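Local coordinates for SaTIE-TED (Staphylococcus aureus, PDB 6FX6), which is of unknown function but, as the thioester domain of an LPXTG-anchored surface protein, may attach the bacterium covalently to host targets, at residues A[202-210]-A[221-229]. Sequence-based numbering, arbitrary orientation.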
loop_
_atom_site.group_PDB
_atom_site.type_symbol
_atom_site.label_atom_id
_atom_site.label_comp_id
_atom_site.label_asym_id
_atom_site.label_seq_id
_atom_site.Cartn_x
_atom_site.Cartn_y
_atom_site.Cartn_z
ATOM N N ARG A 202 -4.382 6.430 -7.178
ATOM C CA ARG A 202 -4.455 4.973 -7.061
ATOM C C ARG A 202 -4.805 4.516 -5.639
ATOM O O ARG A 202 -5.393 3.453 -5.467
ATOM C CB ARG A 202 -3.137 4.329 -7.492
ATOM C CG ARG A 202 -2.876 4.402 -8.983
ATOM C CD ARG A 202 -1.454 3.975 -9.300
ATOM N NE ARG A 202 -1.211 3.911 -10.739
ATOM C CZ ARG A 202 -1.487 2.872 -11.534
ATOM N NH1 ARG A 202 -2.033 1.745 -11.062
ATOM N NH2 ARG A 202 -1.207 2.960 -12.835
ATOM N N ILE A 203 -4.423 5.311 -4.635
ATOM C CA ILE A 203 -4.639 4.986 -3.222
ATOM C C ILE A 203 -5.395 6.127 -2.528
ATOM O O ILE A 203 -4.975 7.280 -2.585
ATOM C CB ILE A 203 -3.291 4.732 -2.498
ATOM C CG1 ILE A 203 -2.551 3.554 -3.156
ATOM C CG2 ILE A 203 -3.518 4.460 -1.013
ATOM C CD1 ILE A 203 -1.144 3.312 -2.635
ATOM N N THR A 204 -6.488 5.787 -1.851
ATOM C CA THR A 204 -7.330 6.761 -1.154
ATOM C C THR A 204 -7.429 6.539 0.366
ATOM O O THR A 204 -8.291 7.132 1.014
ATOM C CB THR A 204 -8.749 6.742 -1.748
ATOM O OG1 THR A 204 -9.329 5.449 -1.546
ATOM C CG2 THR A 204 -8.705 7.063 -3.240
ATOM N N ILE A 205 -6.572 5.674 0.916
ATOM C CA ILE A 205 -6.436 5.489 2.374
ATOM C C ILE A 205 -4.987 5.798 2.745
ATOM O O ILE A 205 -4.256 4.963 3.281
ATOM C CB ILE A 205 -6.872 4.078 2.864
ATOM C CG1 ILE A 205 -6.303 2.959 1.974
ATOM C CG2 ILE A 205 -8.393 3.982 2.927
ATOM C CD1 ILE A 205 -6.285 1.606 2.654
ATOM N N VAL A 206 -4.592 7.027 2.443
ATOM C CA VAL A 206 -3.228 7.485 2.637
ATOM C C VAL A 206 -3.036 7.874 4.105
ATOM O O VAL A 206 -3.954 8.380 4.748
ATOM C CB VAL A 206 -2.907 8.673 1.694
ATOM C CG1 VAL A 206 -1.505 9.224 1.942
ATOM C CG2 VAL A 206 -3.060 8.244 0.238
ATOM N N GLY A 207 -1.842 7.626 4.628
ATOM C CA GLY A 207 -1.502 8.047 5.982
ATOM C C GLY A 207 -0.017 7.950 6.239
ATOM O O GLY A 207 0.763 7.691 5.326
ATOM N N THR A 208 0.366 8.147 7.493
ATOM C CA THR A 208 1.769 8.071 7.889
ATOM C C THR A 208 2.054 6.679 8.480
ATOM O O THR A 208 1.388 6.263 9.436
ATOM C CB THR A 208 2.184 9.230 8.839
ATOM O OG1 THR A 208 3.609 9.227 8.999
ATOM C CG2 THR A 208 1.513 9.148 10.224
ATOM N N PRO A 209 3.021 5.937 7.892
ATOM C CA PRO A 209 3.316 4.615 8.429
ATOM C C PRO A 209 4.053 4.683 9.759
ATOM O O PRO A 209 4.998 5.456 9.899
ATOM C CB PRO A 209 4.177 3.960 7.339
ATOM C CG PRO A 209 4.754 5.076 6.557
ATOM C CD PRO A 209 3.856 6.267 6.719
ATOM N N LEU A 210 3.605 3.876 10.716
ATOM C CA LEU A 210 4.145 3.863 12.064
ATOM C C LEU A 210 4.889 2.560 12.334
ATOM O O LEU A 210 4.575 1.518 11.754
ATOM C CB LEU A 210 3.009 4.026 13.078
ATOM C CG LEU A 210 2.139 5.284 12.949
ATOM C CD1 LEU A 210 1.082 5.340 14.045
ATOM C CD2 LEU A 210 2.995 6.543 12.984
ATOM N N GLY A 221 4.819 -3.046 12.360
ATOM C CA GLY A 221 4.540 -1.931 11.473
ATOM C C GLY A 221 3.075 -1.859 11.099
ATOM O O GLY A 221 2.486 -2.860 10.682
ATOM N N VAL A 222 2.483 -0.679 11.272
ATOM C CA VAL A 222 1.231 -0.335 10.618
ATOM C C VAL A 222 1.706 0.419 9.393
ATOM O O VAL A 222 2.008 1.612 9.459
ATOM C CB VAL A 222 0.310 0.509 11.518
ATOM C CG1 VAL A 222 -0.987 0.836 10.791
ATOM C CG2 VAL A 222 0.007 -0.244 12.806
ATOM N N LEU A 223 1.801 -0.307 8.281
ATOM C CA LEU A 223 2.529 0.148 7.101
ATOM C C LEU A 223 1.593 0.879 6.137
ATOM O O LEU A 223 1.257 0.380 5.051
ATOM C CB LEU A 223 3.206 -1.045 6.422
ATOM C CG LEU A 223 4.132 -1.881 7.313
ATOM C CD1 LEU A 223 4.578 -3.139 6.579
ATOM C CD2 LEU A 223 5.329 -1.064 7.781
ATOM N N LYS A 224 1.194 2.078 6.549
ATOM C CA LYS A 224 0.276 2.908 5.777
ATOM C C LYS A 224 0.997 3.528 4.586
ATOM O O LYS A 224 2.104 4.044 4.737
ATOM C CB LYS A 224 -0.302 4.030 6.635
ATOM C CG LYS A 224 -1.079 3.565 7.854
ATOM C CD LYS A 224 -1.779 4.740 8.507
ATOM C CE LYS A 224 -2.480 4.329 9.784
ATOM N NZ LYS A 224 -3.176 5.499 10.378
ATOM N N PRO A 225 0.374 3.484 3.397
ATOM C CA PRO A 225 0.975 4.166 2.252
ATOM C C PRO A 225 0.853 5.681 2.412
ATOM O O PRO A 225 -0.201 6.173 2.810
ATOM C CB PRO A 225 0.167 3.643 1.058
ATOM C CG PRO A 225 -1.133 3.209 1.626
ATOM C CD PRO A 225 -0.913 2.847 3.062
ATOM N N PHE A 226 1.931 6.398 2.120
ATOM C CA PHE A 226 2.005 7.851 2.359
ATOM C C PHE A 226 1.911 8.676 1.076
ATOM O O PHE A 226 2.016 9.898 1.129
ATOM C CB PHE A 226 3.276 8.222 3.151
ATOM C CG PHE A 226 4.555 7.728 2.533
ATOM C CD1 PHE A 226 5.173 8.438 1.508
ATOM C CD2 PHE A 226 5.146 6.546 2.981
ATOM C CE1 PHE A 226 6.352 7.980 0.935
ATOM C CE2 PHE A 226 6.328 6.082 2.415
ATOM C CZ PHE A 226 6.933 6.803 1.390
ATOM N N ASP A 227 1.697 8.008 -0.058
ATOM C CA ASP A 227 1.648 8.648 -1.366
ATOM C C ASP A 227 0.398 8.129 -2.080
ATOM O O ASP A 227 0.232 6.916 -2.201
ATOM C CB ASP A 227 2.906 8.269 -2.155
ATOM C CG ASP A 227 3.143 9.156 -3.380
ATOM O OD1 ASP A 227 2.184 9.742 -3.934
ATOM O OD2 ASP A 227 4.318 9.249 -3.801
ATOM N N PRO A 228 -0.483 9.030 -2.560
ATOM C CA PRO A 228 -1.626 8.534 -3.338
ATOM C C PRO A 228 -1.284 7.979 -4.736
ATOM O O PRO A 228 -2.158 7.397 -5.376
ATOM C CB PRO A 228 -2.546 9.757 -3.444
ATOM C CG PRO A 228 -1.663 10.931 -3.240
ATOM C CD PRO A 228 -0.559 10.485 -2.332
ATOM N N LEU A 229 -0.050 8.168 -5.198
ATOM C CA LEU A 229 0.421 7.631 -6.479
ATOM C C LEU A 229 -0.471 8.101 -7.629
ATOM O O LEU A 229 -0.948 7.297 -8.433
ATOM C CB LEU A 229 0.497 6.098 -6.435
ATOM C CG LEU A 229 1.295 5.482 -5.286
ATOM C CD1 LEU A 229 1.207 3.970 -5.367
ATOM C CD2 LEU A 229 2.749 5.928 -5.291
HETATM O O HOH W 1 -1.179 6.811 -11.090
#
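With CG1 of Ile203 anti to its carbonyl carbon (chi1 -60°) and the chain extended beyond it, CD1 reaches the methyl CD1 of Leu229 at 3.7 Å, while the CG2 branch lies against Pro225 CG. Val206, whose CG1 is anti to the backbone N (chi1 177°), lays that methyl along the peptide after Phe226 and turns CG2 to the ring of Pro228. Pro209 CG approaches Phe226 CD2 obliquely, at 3.9 Å, and the same proline packs its ring atoms on the carbonyl oxygen of Lys224. These side chains line two antiparallel connectors that run between the large antiparallel sheet and the mixed sheet containing strands 195-201 and 231-238, with helix 72-87 against Leu223 and Leu229. Strand pairing is confined to one end, where Leu210 and Val222 form a hydrogen-bonded pair with N–O distances of 3.0 Å (Leu210 N to Val222 O) and 3.1 Å (Val222 N to Leu210 O). Midway, Gly207 N gives Pro225 O a nearly straight 2.8 Å bond. At the far end Pro228 O accepts from Ile203 N and, weakly, from Arg202 N. The extended Arg202 side chain crosses Leu229 at about a right angle; a water accepts from Arg202 NE and donates to Leu229 O, and Arg202 NH2 is hydrogen-bonded to Gln137 O.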